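PDB 3T7K: regulator of Ty1 transposition protein 107 from Saccharomyces cerevisiae, which binds histone H2A phosphorylated during DNA damage repair, through the tandem BRCT repeats at its C-terminal end. Local coordinates for residues L131-V135 with F136-N140; R70-K73 with F74-L78. One frame throughout, in Å; residues are numbered along the deposited sequence.

In the fold
Interaction 2 comes first along the chain, on helix 72-77 of the beta-alpha-beta unit made by strand 62-64, that helix and strand 85-87 in the first BRCT repeat; interaction 1 follows, where the loop after helix 123-128 enters the short helix 135-138 ahead of strand 143-147 of the second repeat's sheet. Their centres lie about 17 Å apart and their nearest atoms about 6 Å, without touching. Both meet the same neighbours: H164 lies against F136 and L78, and helix 229-237 receives F136, R70 and L75. Together they border the junction between the repeats, where R70-K73 also contacts the bound phosphorylated peptide.

Interaction 1. Residues L131-V135 with F136-N140; sequences LPTKV and FERAN
R138 reaches back from helix 135-138 over the residues that lead into it, and its guanidinium ends between L131 and the V135 backbone. R138 CB starts 3.4 Å from V135 O. CG lies beside the carbonyl of K134 but is modelled too close to T133 OG1, whose position is therefore less sure; CD passes T133. A bend at chi3 (-74°) turns the chain, so that L131 CD1 sits over the centre of one guanidinium face, 3.6 Å from R138 CZ. V135 CA meets the opposite face nearer its rim, 3.6 Å from R138 NH2. At the tip, R138 NH1 lies 2.9 Å from T133 O, which is at the edge of the guanidinium and in its plane. NH2 donates to a water and also to L239 O.

Further bonds tie the turn. K134 N donates a hydrogen bond to E137 OE1 over 3.1 Å, nearly straight at 169° but arriving from above the carboxylate plane. CG of E137 stands anti to the backbone N (chi1 167°) and the chain stays extended, which carries the carboxylate back along the turn to that N-H. A second water bridges P132 O and E137 OE2. Of the two i-to-i+4 backbone bonds, R138 N to K134 O is short (2.8 Å) and A139 N to V135 O is weak. V135 CG1 makes a CH-pi contact over one face of the F136 ring, whose other neighbours include W231 and I236 of helix 229-237.

A side-chain carboxylate accepting an N-H just before the helix, and a guanidinium lying between the L131 methyl CD1 on one face and the backbone of K134 and V135 on the other, fix this entry; N140, at positive phi, closes the helix in a Schellman motif. With E81 paired to K134 NZ, the turn is also anchored to the first repeat.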
loop_
_atom_site.group_PDB
_atom_site.type_symbol
_atom_site.label_atom_id
_atom_site.label_comp_id
_atom_site.label_asym_id
_atom_site.label_seq_id
_atom_site.Cartn_x
_atom_site.Cartn_y
_atom_site.Cartn_z
ATOM N N LEU C 131 -8.265 10.370 2.105
ATOM C CA LEU C 131 -9.045 10.454 0.880
ATOM C C LEU C 131 -8.323 9.706 -0.224
ATOM O O LEU C 131 -7.093 9.670 -0.261
ATOM C CB LEU C 131 -9.284 11.899 0.484
ATOM C CG LEU C 131 -10.193 12.643 1.459
ATOM C CD1 LEU C 131 -10.184 14.146 1.156
ATOM C CD2 LEU C 131 -11.608 12.074 1.400
ATOM N N PRO C 132 -9.092 9.076 -1.109
ATOM C CA PRO C 132 -8.569 8.269 -2.213
ATOM C C PRO C 132 -8.048 9.133 -3.366
ATOM O O PRO C 132 -7.637 8.590 -4.393
ATOM C CB PRO C 132 -9.798 7.479 -2.665
ATOM C CG PRO C 132 -10.933 8.350 -2.299
ATOM C CD PRO C 132 -10.556 8.982 -1.005
ATOM N N THR C 133 -8.053 10.453 -3.183
ATOM C CA THR C 133 -7.541 11.368 -4.193
ATOM C C THR C 133 -6.518 12.308 -3.574
ATOM O O THR C 133 -6.463 12.452 -2.346
ATOM C CB THR C 133 -8.673 12.218 -4.803
ATOM O OG1 THR C 133 -9.343 12.938 -3.757
ATOM C CG2 THR C 133 -9.676 11.329 -5.505
ATOM N N LYS C 134 -5.708 12.935 -4.422
ATOM C CA LYS C 134 -4.837 14.021 -3.979
ATOM C C LYS C 134 -5.517 15.373 -4.221
ATOM O O LYS C 134 -6.450 15.470 -4.995
ATOM C CB LYS C 134 -3.494 13.973 -4.690
ATOM C CG LYS C 134 -2.768 12.682 -4.542
ATOM C CD LYS C 134 -2.369 12.437 -3.103
ATOM C CE LYS C 134 -1.428 11.242 -3.046
ATOM N NZ LYS C 134 -1.221 10.759 -1.665
ATOM N N VAL C 135 -5.034 16.404 -3.543
ATOM C CA VAL C 135 -5.751 17.659 -3.444
ATOM C C VAL C 135 -5.925 18.284 -4.842
ATOM O O VAL C 135 -7.005 18.736 -5.179
ATOM C CB VAL C 135 -5.053 18.632 -2.460
ATOM C CG1 VAL C 135 -3.615 18.880 -2.884
ATOM C CG2 VAL C 135 -5.824 19.951 -2.349
ATOM N N PHE C 136 -4.883 18.259 -5.665
ATOM C CA PHE C 136 -4.985 18.863 -7.004
ATOM C C PHE C 136 -5.710 17.959 -7.973
ATOM O O PHE C 136 -6.357 18.416 -8.922
ATOM C CB PHE C 136 -3.617 19.210 -7.542
ATOM C CG PHE C 136 -2.939 20.280 -6.773
ATOM C CD1 PHE C 136 -3.456 21.561 -6.751
ATOM C CD2 PHE C 136 -1.787 20.019 -6.075
ATOM C CE1 PHE C 136 -2.827 22.559 -6.045
ATOM C CE2 PHE C 136 -1.152 21.012 -5.362
ATOM C CZ PHE C 136 -1.678 22.283 -5.345
ATOM N N GLU C 137 -5.605 16.662 -7.719
ATOM C CA GLU C 137 -6.355 15.703 -8.486
ATOM C C GLU C 137 -7.846 15.933 -8.273
ATOM O O GLU C 137 -8.619 15.947 -9.236
ATOM C CB GLU C 137 -5.949 14.288 -8.080
ATOM C CG GLU C 137 -6.870 13.239 -8.597
ATOM C CD GLU C 137 -6.492 11.854 -8.140
ATOM O OE1 GLU C 137 -5.635 11.711 -7.230
ATOM O OE2 GLU C 137 -7.067 10.910 -8.706
ATOM N N ARG C 138 -8.245 16.110 -7.013
ATOM C CA ARG C 138 -9.612 16.507 -6.671
ATOM C C ARG C 138 -10.058 17.786 -7.363
ATOM O O ARG C 138 -11.252 17.975 -7.606
ATOM C CB ARG C 138 -9.744 16.782 -5.171
ATOM C CG ARG C 138 -9.891 15.582 -4.329
ATOM C CD ARG C 138 -10.498 15.910 -2.969
ATOM N NE ARG C 138 -9.594 16.582 -2.033
ATOM C CZ ARG C 138 -8.521 16.029 -1.482
ATOM N NH1 ARG C 138 -8.161 14.786 -1.799
ATOM N NH2 ARG C 138 -7.797 16.723 -0.612
ATOM N N ALA C 139 -9.118 18.692 -7.616
ATOM C CA ALA C 139 -9.452 20.010 -8.151
ATOM C C ALA C 139 -9.434 20.033 -9.667
ATOM O O ALA C 139 -9.631 21.084 -10.283
ATOM C CB ALA C 139 -8.488 21.064 -7.610
ATOM N N ASN C 140 -9.174 18.877 -10.269
ATOM C CA ASN C 140 -9.034 18.792 -11.715
ATOM C C ASN C 140 -7.927 19.673 -12.245
ATOM O O ASN C 140 -8.049 20.255 -13.316
ATOM C CB ASN C 140 -10.347 19.143 -12.403
ATOM C CG ASN C 140 -11.338 18.014 -12.337
ATOM O OD1 ASN C 140 -10.970 16.849 -12.488
ATOM N ND2 ASN C 140 -12.595 18.345 -12.100
HETATM O O HOH W 1 -7.498 8.610 -7.103
HETATM O O HOH W 2 -5.924 14.497 0.417
#

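Interaction 2. Residues R70-K73 with F74-L78; sequences RTEK and FLKSL
Helix 72-77 opens at T71, the N-cap, whose OG1 accepts the capping bond from F74 N at 3.1 Å and 160°. Chi1 of 47° sets this hydroxyl between its own backbone N and carbonyl carbon, facing the first turn; OG1 is also bonded to T28 OG1.

Backbone bonds continue the helix: L75 N to T71 O (3.1 Å), K76 N to E72 O and S77 N to K73 O. Near the end, S77 OG donates back to F74 O over 2.8 Å.

The one salt bridge joins E72 and K76, whose side chains lie side by side. K76 NZ meets E72 OE2 at 2.7 Å on the anti side, 29° out of the carboxylate plane, while K76 CD packs 3.8 Å from E72 CG. NZ bonds S159 OG as well, and E72 touches helix 154-163, so the pair faces the second repeat.

L75 CG lies 3.4 Å from T71 O, and the L75 side chain makes apolar contact with F237 and an apolar side chain of the peptide. K73 NZ binds a modified side chain of that peptide and R70 N an acidic one, consistent with a capped helix start helping to hold the phosphorylated ligand.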
loop_
_atom_site.group_PDB
_atom_site.type_symbol
_atom_site.label_atom_id
_atom_site.label_comp_id
_atom_site.label_asym_id
_atom_site.label_seq_id
_atom_site.Cartn_x
_atom_site.Cartn_y
_atom_site.Cartn_z
ATOM N N ARG C 70 6.885 25.481 5.683
ATOM C CA ARG C 70 6.782 25.451 4.236
ATOM C C ARG C 70 7.937 24.685 3.609
ATOM O O ARG C 70 8.286 24.926 2.456
ATOM C CB ARG C 70 6.738 26.879 3.683
ATOM C CG ARG C 70 5.535 27.678 4.173
ATOM C CD ARG C 70 5.621 29.131 3.758
ATOM N NE ARG C 70 4.312 29.640 3.370
ATOM C CZ ARG C 70 3.983 29.956 2.124
ATOM N NH1 ARG C 70 4.874 29.828 1.146
ATOM N NH2 ARG C 70 2.764 30.399 1.858
ATOM N N THR C 71 8.545 23.768 4.356
ATOM C CA THR C 71 9.613 22.965 3.782
ATOM C C THR C 71 9.015 21.976 2.819
ATOM O O THR C 71 7.849 21.636 2.939
ATOM C CB THR C 71 10.352 22.141 4.852
ATOM O OG1 THR C 71 9.384 21.490 5.696
ATOM C CG2 THR C 71 11.268 23.034 5.674
ATOM N N GLU C 72 9.816 21.492 1.881
ATOM C CA GLU C 72 9.401 20.391 1.020
ATOM C C GLU C 72 8.863 19.210 1.836
ATOM O O GLU C 72 7.841 18.610 1.496
ATOM C CB GLU C 72 10.579 19.927 0.166
ATOM C CG GLU C 72 10.272 18.727 -0.713
ATOM C CD GLU C 72 11.471 18.296 -1.534
ATOM O OE1 GLU C 72 12.579 18.804 -1.267
ATOM O OE2 GLU C 72 11.315 17.456 -2.450
ATOM N N LYS C 73 9.551 18.887 2.923
ATOM C CA LYS C 73 9.166 17.737 3.743
ATOM C C LYS C 73 7.805 17.910 4.386
ATOM O O LYS C 73 6.966 17.005 4.323
ATOM C CB LYS C 73 10.218 17.458 4.811
ATOM C CG LYS C 73 11.301 16.514 4.357
ATOM C CD LYS C 73 12.338 16.350 5.455
ATOM C CE LYS C 73 13.289 15.218 5.150
ATOM N NZ LYS C 73 14.489 15.304 6.026
ATOM N N PHE C 74 7.583 19.067 5.007
ATOM C CA PHE C 74 6.282 19.336 5.584
ATOM C C PHE C 74 5.169 19.270 4.540
ATOM O O PHE C 74 4.153 18.633 4.767
ATOM C CB PHE C 74 6.232 20.676 6.317
ATOM C CG PHE C 74 5.142 20.735 7.336
ATOM C CD1 PHE C 74 5.378 20.326 8.644
ATOM C CD2 PHE C 74 3.859 21.113 6.978
ATOM C CE1 PHE C 74 4.366 20.342 9.590
ATOM C CE2 PHE C 74 2.842 21.134 7.921
ATOM C CZ PHE C 74 3.101 20.743 9.235
ATOM N N LEU C 75 5.357 19.926 3.396
ATOM C CA LEU C 75 4.297 19.963 2.393
ATOM C C LEU C 75 4.018 18.567 1.870
ATOM O O LEU C 75 2.863 18.200 1.608
ATOM C CB LEU C 75 4.683 20.890 1.235
ATOM C CG LEU C 75 4.818 22.359 1.630
ATOM C CD1 LEU C 75 5.432 23.170 0.484
ATOM C CD2 LEU C 75 3.476 22.912 2.030
ATOM N N LYS C 76 5.080 17.786 1.710
ATOM C CA LYS C 76 4.923 16.422 1.213
ATOM C C LYS C 76 4.276 15.520 2.251
ATOM O O LYS C 76 3.551 14.585 1.901
ATOM C CB LYS C 76 6.257 15.819 0.784
ATOM C CG LYS C 76 6.650 16.102 -0.666
ATOM C CD LYS C 76 8.065 15.584 -0.927
ATOM C CE LYS C 76 8.479 15.754 -2.376
ATOM N NZ LYS C 76 9.861 15.237 -2.589
ATOM N N SER C 77 4.548 15.783 3.528
ATOM C CA SER C 77 3.966 14.940 4.566
ATOM C C SER C 77 2.444 14.980 4.434
ATOM O O SER C 77 1.748 14.047 4.846
ATOM C CB SER C 77 4.390 15.401 5.954
ATOM O OG SER C 77 3.592 16.478 6.397
ATOM N N LEU C 78 1.922 16.054 3.842
ATOM C CA LEU C 78 0.474 16.171 3.671
ATOM C C LEU C 78 -0.067 15.311 2.529
ATOM O O LEU C 78 -1.273 15.293 2.277
ATOM C CB LEU C 78 0.039 17.636 3.538
ATOM C CG LEU C 78 0.096 18.327 4.905
ATOM C CD1 LEU C 78 0.132 19.841 4.779
ATOM C CD2 LEU C 78 -1.083 17.870 5.782
#